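SusD homolog (Bacteroides thetaiotaomicron VPI-5482, PDB 3IV0) probably binds glycans at the cell surface, as an outer-membrane protein of the SusD family. Local coordinates at residues Asp12-Gly17 with Asp110-Met115; Arg34-Ser39 with Trp92-Thr97; Gly87-Trp92 with Trp459-His464. All blocks are in the same frame, centred on the assembly; numbering follows the deposited sequence.

Contact 1: residues Asp12-Gly17 with Asp110-Met115; sequences DFWAQG and DKVPGM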
# COMPACT_ATOMS: atom_id res chain seq x y z
N ASP A 12 31.20 -5.11 16.86
CA ASP A 12 31.64 -6.51 16.56
C ASP A 12 30.95 -7.10 15.32
O ASP A 12 31.60 -7.55 14.38
CB ASP A 12 31.36 -7.40 17.76
CG ASP A 12 32.39 -8.49 17.92
OD1 ASP A 12 32.28 -9.52 17.22
OD2 ASP A 12 33.31 -8.31 18.75
N PHE A 13 29.62 -7.12 15.34
CA PHE A 13 28.86 -7.63 14.19
C PHE A 13 29.26 -6.92 12.88
O PHE A 13 29.32 -7.54 11.82
CB PHE A 13 27.37 -7.46 14.47
CG PHE A 13 26.49 -7.92 13.34
CD1 PHE A 13 26.10 -9.25 13.23
CD2 PHE A 13 26.03 -7.02 12.38
CE1 PHE A 13 25.28 -9.68 12.18
CE2 PHE A 13 25.25 -7.45 11.33
CZ PHE A 13 24.86 -8.75 11.23
N TRP A 14 29.49 -5.62 12.98
CA TRP A 14 29.85 -4.80 11.82
C TRP A 14 31.37 -4.71 11.61
O TRP A 14 31.87 -5.04 10.53
CB TRP A 14 29.24 -3.40 11.94
CG TRP A 14 27.73 -3.43 12.12
CD1 TRP A 14 27.03 -3.35 13.30
CD2 TRP A 14 26.75 -3.52 11.08
NE1 TRP A 14 25.66 -3.42 13.04
CE2 TRP A 14 25.48 -3.52 11.69
CE3 TRP A 14 26.84 -3.63 9.69
CZ2 TRP A 14 24.31 -3.59 10.95
CZ3 TRP A 14 25.67 -3.71 8.97
CH2 TRP A 14 24.43 -3.70 9.60
N ALA A 15 32.08 -4.23 12.63
CA ALA A 15 33.54 -4.01 12.52
C ALA A 15 34.30 -5.29 12.21
O ALA A 15 35.34 -5.24 11.55
CB ALA A 15 34.08 -3.38 13.79
N GLN A 16 33.78 -6.42 12.66
CA GLN A 16 34.37 -7.71 12.30
C GLN A 16 33.44 -8.54 11.42
O GLN A 16 33.50 -9.76 11.40
CB GLN A 16 34.73 -8.48 13.57
CG GLN A 16 35.51 -7.64 14.58
CD GLN A 16 36.79 -7.07 13.98
OE1 GLN A 16 37.43 -7.72 13.15
NE2 GLN A 16 37.15 -5.86 14.39
N GLY A 17 32.58 -7.87 10.66
CA GLY A 17 31.62 -8.56 9.79
C GLY A 17 32.03 -8.57 8.33
O GLY A 17 33.19 -8.41 7.98
N ASP A 110 29.54 1.29 7.36
CA ASP A 110 30.86 1.77 6.89
C ASP A 110 32.00 1.09 7.63
O ASP A 110 33.14 1.08 7.14
CB ASP A 110 30.99 3.29 7.06
CG ASP A 110 30.21 4.08 6.05
OD1 ASP A 110 29.92 3.52 4.99
OD2 ASP A 110 29.89 5.27 6.31
N LYS A 111 31.70 0.50 8.78
CA LYS A 111 32.71 -0.26 9.54
C LYS A 111 33.04 -1.63 8.99
O LYS A 111 34.08 -2.20 9.36
CB LYS A 111 32.28 -0.36 11.00
CG LYS A 111 32.18 0.99 11.67
CD LYS A 111 31.71 0.86 13.10
CE LYS A 111 31.51 2.22 13.77
NZ LYS A 111 30.83 2.09 15.09
N VAL A 112 32.21 -2.19 8.14
CA VAL A 112 32.45 -3.53 7.58
C VAL A 112 33.71 -3.52 6.70
O VAL A 112 33.81 -2.80 5.70
CB VAL A 112 31.27 -4.00 6.74
CG1 VAL A 112 31.59 -5.36 6.15
CG2 VAL A 112 30.02 -4.08 7.60
N PRO A 113 34.73 -4.31 7.11
CA PRO A 113 36.02 -4.26 6.44
C PRO A 113 36.03 -4.81 5.01
O PRO A 113 35.69 -5.95 4.78
CB PRO A 113 36.93 -5.08 7.37
CG PRO A 113 36.05 -5.95 8.13
CD PRO A 113 34.71 -5.22 8.25
N GLY A 114 36.39 -3.94 4.08
CA GLY A 114 36.66 -4.31 2.69
C GLY A 114 35.53 -4.89 1.86
O GLY A 114 35.78 -5.55 0.85
N MSE A 115 34.28 -4.64 2.24
CA MSE A 115 33.20 -5.19 1.42
C MSE A 115 33.07 -4.40 0.13
O MSE A 115 33.58 -3.28 -0.00
CB MSE A 115 31.87 -5.29 2.16
CG MSE A 115 31.22 -3.98 2.42
SE MSE A 115 29.41 -3.96 3.29
CE MSE A 115 28.39 -4.35 1.89

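Contact 2: residues Arg34-Ser39 with Trp92-Thr97; sequences RNATMS and WDVFYT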
# COMPACT_ATOMS: atom_id res chain seq x y z
N ARG A 34 7.48 -6.57 6.80
CA ARG A 34 6.53 -7.61 6.47
C ARG A 34 5.72 -7.98 7.71
O ARG A 34 4.50 -8.20 7.63
CB ARG A 34 7.26 -8.83 5.94
CG ARG A 34 6.35 -10.04 5.75
CD ARG A 34 7.03 -11.11 4.97
NE ARG A 34 8.28 -11.54 5.59
CZ ARG A 34 9.23 -12.20 4.95
NH1 ARG A 34 9.10 -12.52 3.68
NH2 ARG A 34 10.33 -12.56 5.63
N ASN A 35 6.37 -8.13 8.86
CA ASN A 35 5.64 -8.43 10.09
C ASN A 35 4.62 -7.36 10.44
O ASN A 35 3.51 -7.70 10.88
CB ASN A 35 6.61 -8.66 11.25
CG ASN A 35 7.27 -10.01 11.20
OD1 ASN A 35 6.76 -10.94 10.61
ND2 ASN A 35 8.44 -10.11 11.85
N ALA A 36 5.00 -6.10 10.28
CA ALA A 36 4.13 -4.98 10.63
C ALA A 36 2.91 -4.89 9.74
O ALA A 36 1.86 -4.37 10.17
CB ALA A 36 4.90 -3.70 10.54
N THR A 37 3.02 -5.31 8.50
CA THR A 37 1.98 -5.08 7.49
C THR A 37 1.11 -6.28 7.19
O THR A 37 -0.08 -6.11 6.89
CB THR A 37 2.62 -4.61 6.18
OG1 THR A 37 3.64 -5.53 5.80
CG2 THR A 37 3.19 -3.20 6.30
N MSE A 38 1.70 -7.49 7.25
CA MSE A 38 1.12 -8.76 6.74
C MSE A 38 1.22 -9.96 7.65
O MSE A 38 0.34 -10.82 7.57
CB MSE A 38 1.76 -9.13 5.39
CG MSE A 38 1.63 -8.09 4.26
SE MSE A 38 -0.20 -7.71 3.72
CE MSE A 38 -0.65 -9.48 3.09
N SER A 39 2.33 -10.13 8.35
CA SER A 39 2.62 -11.42 8.96
C SER A 39 2.33 -11.49 10.44
O SER A 39 2.06 -12.59 10.92
CB SER A 39 4.05 -11.87 8.63
OG SER A 39 4.17 -12.16 7.25
N TRP A 92 2.57 0.95 16.70
CA TRP A 92 3.60 1.21 15.71
C TRP A 92 4.94 0.56 16.01
O TRP A 92 5.91 0.75 15.28
CB TRP A 92 3.73 2.73 15.44
CG TRP A 92 3.97 3.57 16.64
CD1 TRP A 92 4.70 3.24 17.76
CD2 TRP A 92 3.45 4.87 16.85
NE1 TRP A 92 4.69 4.29 18.63
CE2 TRP A 92 3.93 5.31 18.11
CE3 TRP A 92 2.66 5.73 16.09
CZ2 TRP A 92 3.60 6.54 18.63
CZ3 TRP A 92 2.33 6.98 16.62
CH2 TRP A 92 2.80 7.37 17.88
N ASP A 93 4.99 -0.27 17.06
CA ASP A 93 6.24 -0.88 17.50
C ASP A 93 7.00 -1.64 16.44
O ASP A 93 8.23 -1.50 16.36
CB ASP A 93 6.03 -1.79 18.76
CG ASP A 93 5.10 -2.98 18.50
OD1 ASP A 93 4.15 -2.86 17.70
OD2 ASP A 93 5.31 -4.07 19.11
N VAL A 94 6.34 -2.45 15.63
CA VAL A 94 7.06 -3.26 14.67
C VAL A 94 7.61 -2.41 13.53
O VAL A 94 8.74 -2.62 13.09
CB VAL A 94 6.21 -4.40 14.14
CG1 VAL A 94 7.03 -5.26 13.15
CG2 VAL A 94 5.70 -5.26 15.32
N PHE A 95 6.88 -1.40 13.09
CA PHE A 95 7.45 -0.45 12.13
C PHE A 95 8.67 0.24 12.72
O PHE A 95 9.67 0.45 12.00
CB PHE A 95 6.42 0.63 11.74
CG PHE A 95 5.31 0.13 10.85
CD1 PHE A 95 5.56 -0.16 9.52
CD2 PHE A 95 4.01 0.02 11.33
CE1 PHE A 95 4.53 -0.59 8.71
CE2 PHE A 95 3.01 -0.42 10.50
CZ PHE A 95 3.26 -0.69 9.22
N TYR A 96 8.62 0.63 14.01
CA TYR A 96 9.81 1.25 14.58
C TYR A 96 10.99 0.28 14.75
O TYR A 96 12.14 0.72 14.72
CB TYR A 96 9.50 1.98 15.90
CG TYR A 96 8.94 3.36 15.67
CD1 TYR A 96 9.75 4.39 15.22
CD2 TYR A 96 7.61 3.61 15.83
CE1 TYR A 96 9.23 5.61 14.96
CE2 TYR A 96 7.08 4.83 15.58
CZ TYR A 96 7.89 5.83 15.16
OH TYR A 96 7.31 7.05 14.90
N THR A 97 10.74 -1.01 14.85
CA THR A 97 11.84 -1.98 14.80
C THR A 97 12.55 -1.87 13.45
O THR A 97 13.78 -1.84 13.41
CB THR A 97 11.34 -3.42 15.04
OG1 THR A 97 10.71 -3.51 16.31
CG2 THR A 97 12.50 -4.46 14.98

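Contact 3: residues Gly87-Trp92 with Trp459-His464; sequences GLIMQW and WTWPIH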
# COMPACT_ATOMS: atom_id res chain seq x y z
N GLY A 87 -6.18 -3.92 18.44
CA GLY A 87 -5.11 -3.32 19.19
C GLY A 87 -3.71 -3.42 18.64
O GLY A 87 -2.91 -2.50 18.77
N LEU A 88 -3.34 -4.59 18.14
CA LEU A 88 -2.01 -4.71 17.56
C LEU A 88 -1.80 -3.77 16.40
O LEU A 88 -0.72 -3.27 16.19
CB LEU A 88 -1.72 -6.12 17.07
CG LEU A 88 -1.43 -7.21 18.06
CD1 LEU A 88 -1.12 -8.54 17.31
CD2 LEU A 88 -0.29 -6.81 18.97
N ILE A 89 -2.84 -3.57 15.60
CA ILE A 89 -2.73 -2.72 14.44
C ILE A 89 -2.53 -1.26 14.89
O ILE A 89 -1.96 -0.45 14.19
CB ILE A 89 -3.99 -2.89 13.56
CG1 ILE A 89 -4.20 -4.34 13.13
CG2 ILE A 89 -3.88 -1.99 12.32
CD1 ILE A 89 -5.55 -4.60 12.48
N MSE A 90 -2.96 -0.97 16.12
CA MSE A 90 -2.82 0.35 16.70
C MSE A 90 -1.48 0.62 17.36
O MSE A 90 -1.29 1.63 18.01
CB MSE A 90 -3.91 0.56 17.73
CG MSE A 90 -5.29 0.56 17.13
SE MSE A 90 -6.76 0.32 18.38
CE MSE A 90 -8.15 -0.03 17.03
N GLN A 91 -0.57 -0.34 17.20
CA GLN A 91 0.78 -0.26 17.73
C GLN A 91 1.80 -0.12 16.64
O GLN A 91 1.91 -0.98 15.76
CB GLN A 91 1.09 -1.50 18.58
CG GLN A 91 0.22 -1.56 19.83
CD GLN A 91 0.27 -2.87 20.55
OE1 GLN A 91 1.35 -3.42 20.78
NE2 GLN A 91 -0.88 -3.39 20.88
N TRP A 92 2.57 0.95 16.70
CA TRP A 92 3.60 1.21 15.71
C TRP A 92 4.94 0.56 16.01
O TRP A 92 5.91 0.75 15.28
CB TRP A 92 3.73 2.73 15.44
CG TRP A 92 3.97 3.57 16.64
CD1 TRP A 92 4.70 3.24 17.76
CD2 TRP A 92 3.45 4.87 16.85
NE1 TRP A 92 4.69 4.29 18.63
CE2 TRP A 92 3.93 5.31 18.11
CE3 TRP A 92 2.66 5.73 16.09
CZ2 TRP A 92 3.60 6.54 18.63
CZ3 TRP A 92 2.33 6.98 16.62
CH2 TRP A 92 2.80 7.37 17.88
N TRP A 459 -9.60 10.37 10.54
CA TRP A 459 -9.01 9.47 9.52
C TRP A 459 -7.85 8.63 10.10
O TRP A 459 -7.41 7.70 9.43
CB TRP A 459 -8.54 10.28 8.31
CG TRP A 459 -7.50 11.27 8.62
CD1 TRP A 459 -7.69 12.56 8.93
CD2 TRP A 459 -6.06 11.08 8.64
NE1 TRP A 459 -6.50 13.19 9.16
CE2 TRP A 459 -5.48 12.30 8.97
CE3 TRP A 459 -5.22 9.98 8.40
CZ2 TRP A 459 -4.07 12.48 9.07
CZ3 TRP A 459 -3.88 10.18 8.46
CH2 TRP A 459 -3.32 11.38 8.82
N THR A 460 -7.38 8.96 11.30
CA THR A 460 -6.27 8.21 11.91
C THR A 460 -6.78 6.98 12.65
O THR A 460 -7.96 6.90 12.97
CB THR A 460 -5.48 9.04 12.91
OG1 THR A 460 -6.33 9.36 14.04
CG2 THR A 460 -4.91 10.30 12.23
N TRP A 461 -5.88 6.02 12.89
CA TRP A 461 -6.09 4.96 13.87
C TRP A 461 -5.87 5.48 15.28
O TRP A 461 -5.03 6.31 15.50
CB TRP A 461 -5.09 3.80 13.60
CG TRP A 461 -5.48 2.95 12.45
CD1 TRP A 461 -5.42 3.28 11.14
CD2 TRP A 461 -6.06 1.63 12.50
NE1 TRP A 461 -5.88 2.25 10.37
CE2 TRP A 461 -6.29 1.23 11.18
CE3 TRP A 461 -6.36 0.74 13.55
CZ2 TRP A 461 -6.86 0.00 10.86
CZ3 TRP A 461 -6.92 -0.45 13.25
CH2 TRP A 461 -7.17 -0.82 11.92
N PRO A 462 -6.62 4.91 16.26
CA PRO A 462 -6.24 5.13 17.63
C PRO A 462 -4.81 4.67 17.87
O PRO A 462 -4.40 3.70 17.24
CB PRO A 462 -7.22 4.26 18.42
CG PRO A 462 -8.39 4.02 17.48
CD PRO A 462 -7.76 4.00 16.13
N ILE A 463 -4.12 5.34 18.77
CA ILE A 463 -2.79 4.92 19.22
C ILE A 463 -2.97 4.10 20.49
O ILE A 463 -3.54 4.59 21.47
CB ILE A 463 -1.91 6.13 19.46
CG1 ILE A 463 -1.57 6.79 18.11
CG2 ILE A 463 -0.60 5.74 20.20
CD1 ILE A 463 -0.95 8.18 18.23
N HIS A 464 -2.51 2.85 20.47
CA HIS A 464 -2.60 1.97 21.63
C HIS A 464 -1.79 2.48 22.80
O HIS A 464 -0.73 3.06 22.64
CB HIS A 464 -2.10 0.60 21.19
CG HIS A 464 -2.41 -0.52 22.14
ND1 HIS A 464 -1.64 -0.79 23.26
CD2 HIS A 464 -3.42 -1.42 22.14
CE1 HIS A 464 -2.17 -1.83 23.89
NE2 HIS A 464 -3.24 -2.23 23.23

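Contact 1: residues Asp12-Gly17 with Asp110-Met115
Two turns meet at one end of the helical part of this SusD-family fold. The type I beta turn Trp14-Gly17 lies just before helix 19-39. The type II turn Val112-Met115 belongs to the loop between helices 93-108 and 117-142. Trp14 and Val112 carry the contact. CG2 of Val112 sits at the edge of the indole, near its plane, 3.8 Å from CE3 of Trp14. The same methyl lies 3.6 Å from the carbonyl oxygen of Trp14. Val112 has CG1 anti to its backbone N (chi1 178°), which leaves CG2 beside that N and turned to the tryptophan. CG1 reaches the backbone of Gly17 instead, 3.9 Å from its O. No classical hydrogen bond joins the segments. Val112 CA makes a CA-H...O contact of 3.4 Å with Trp14 O, with an angle of 148° at the hydrogen. Trp14 O also accepts a hydrogen bond from the backbone N of Gly17 within its own turn. The ring of Pro113 lies by two carbonyls: its CD is 3.4 Å from Ala15 O and 3.5 Å from Gly17 O. CB of Lys111 packs beside Ala15; the extended lysine chain then leads away, and NZ forms a salt bridge with Glu108. Trp14 also rests on Ile104 and meets Phe25 edge-to-face. The arrangement is that of a turn before the first helix packed on the loop of a helix-loop-helix unit in the mainly helical SusD fold.

Contact 2: residues Arg34-Ser39 with Trp92-Thr97
This is a helix-helix contact in the alpha-helical part of the SusD fold. The C-terminal end of helix 19-39 meets the first turn of helix 93-108. The two short axes come within 8.4 Å, and their directions differ by 139°, so the helices run roughly antiparallel. The contact is apolar, and no hydrogen bond crosses it. Its aliphatic side is Val94 against Ala36 and Asn35. With CG1 anti to the backbone N of Val94 (chi1 -178°), that methyl reaches helix 19-39. It lies 3.7 Å from CB of Ala36 and 3.9 Å from CB of Asn35. Its aromatic side is the ring of Phe95, with Thr37 CG2 3.8 Å from its CE1. Phe137 of helix 117-142 touches both Thr37 and Phe95, and Phe43 meets the Phe95 ring edge-to-face. Backbone bonds shape the end of helix 19-39. Arg34 O accepts hydrogen bonds from both Met38 N and Ser39 N, from opposite faces of its carbonyl plane, where the helix widens into a pi-type turn. Ala36 also makes a CH-pi contact: its CB stands over the middle of the Phe95 ring, 3.5 Å from its centroid and 6° off the normal.

Contact 3: residues Gly87-Trp92 with Trp459-His464
The backbone N of His464 donates to Met90 O across the contact, at 3.0 Å and nearly straight (174° at the hydrogen). The donor stands above the carbonyl plane of Met90. This bond fastens the type I turn Leu88-Gln91 to the loop before helix 466-470. Beside it, Gln91 and His464 lie side by side and point the same way. NE2 of Gln91 sits over the centre of the imidazole, 3.3 Å above its plane, and the amide is tilted 42° to the ring. The same NE2 also makes a weak bond to Gly87 O. Both imidazole nitrogens are engaged: NE2 bonds with Asp82, and ND1 caps the backbone N of Asn466. Elsewhere on the turn, CG2 of Ile89 lies over one face of Trp461, 3.6 Å from the centroid of its six-membered ring, a CH-pi contact. Met90, a selenomethionine, brings CG to the edge of that indole, 3.7 Å from CE3. Its SE packs 4.0 Å from CB of Pro462. Arg51 adds a cation-pi contact to Trp461. Further along, CD1 of Ile463 meets CZ3 of Trp92 at 3.8 Å. Every touching residue is buried. The contact is a buried loop-to-loop junction of the SusD fold, joining the segment before helix 466-470 to the loop that leads into helix 93-108.

Overall arrangement
From the N terminus, the chain passes through 12-17 and then runs along helix 19-39 to 34-39. After the helices up to 73-79 it reaches 87-92, and helix 93-108 follows at once. Contact 2 closes the loop between 34-39 and 92-97. Contact 1 closes a wider one at 110-115, and contact 2 is nested inside it. Contact 2 joins helices 19-39 and 93-108 directly; contact 1, its centre about 27 Å away, joins the loops that precede the first and follow the second. Contact 3 closes by far the longest loop, at 459-464. It crosses both others and joins the N-terminal helices to the C-terminal region. Contacts 2 and 3 share Trp92, and their centres are about 12 Å apart.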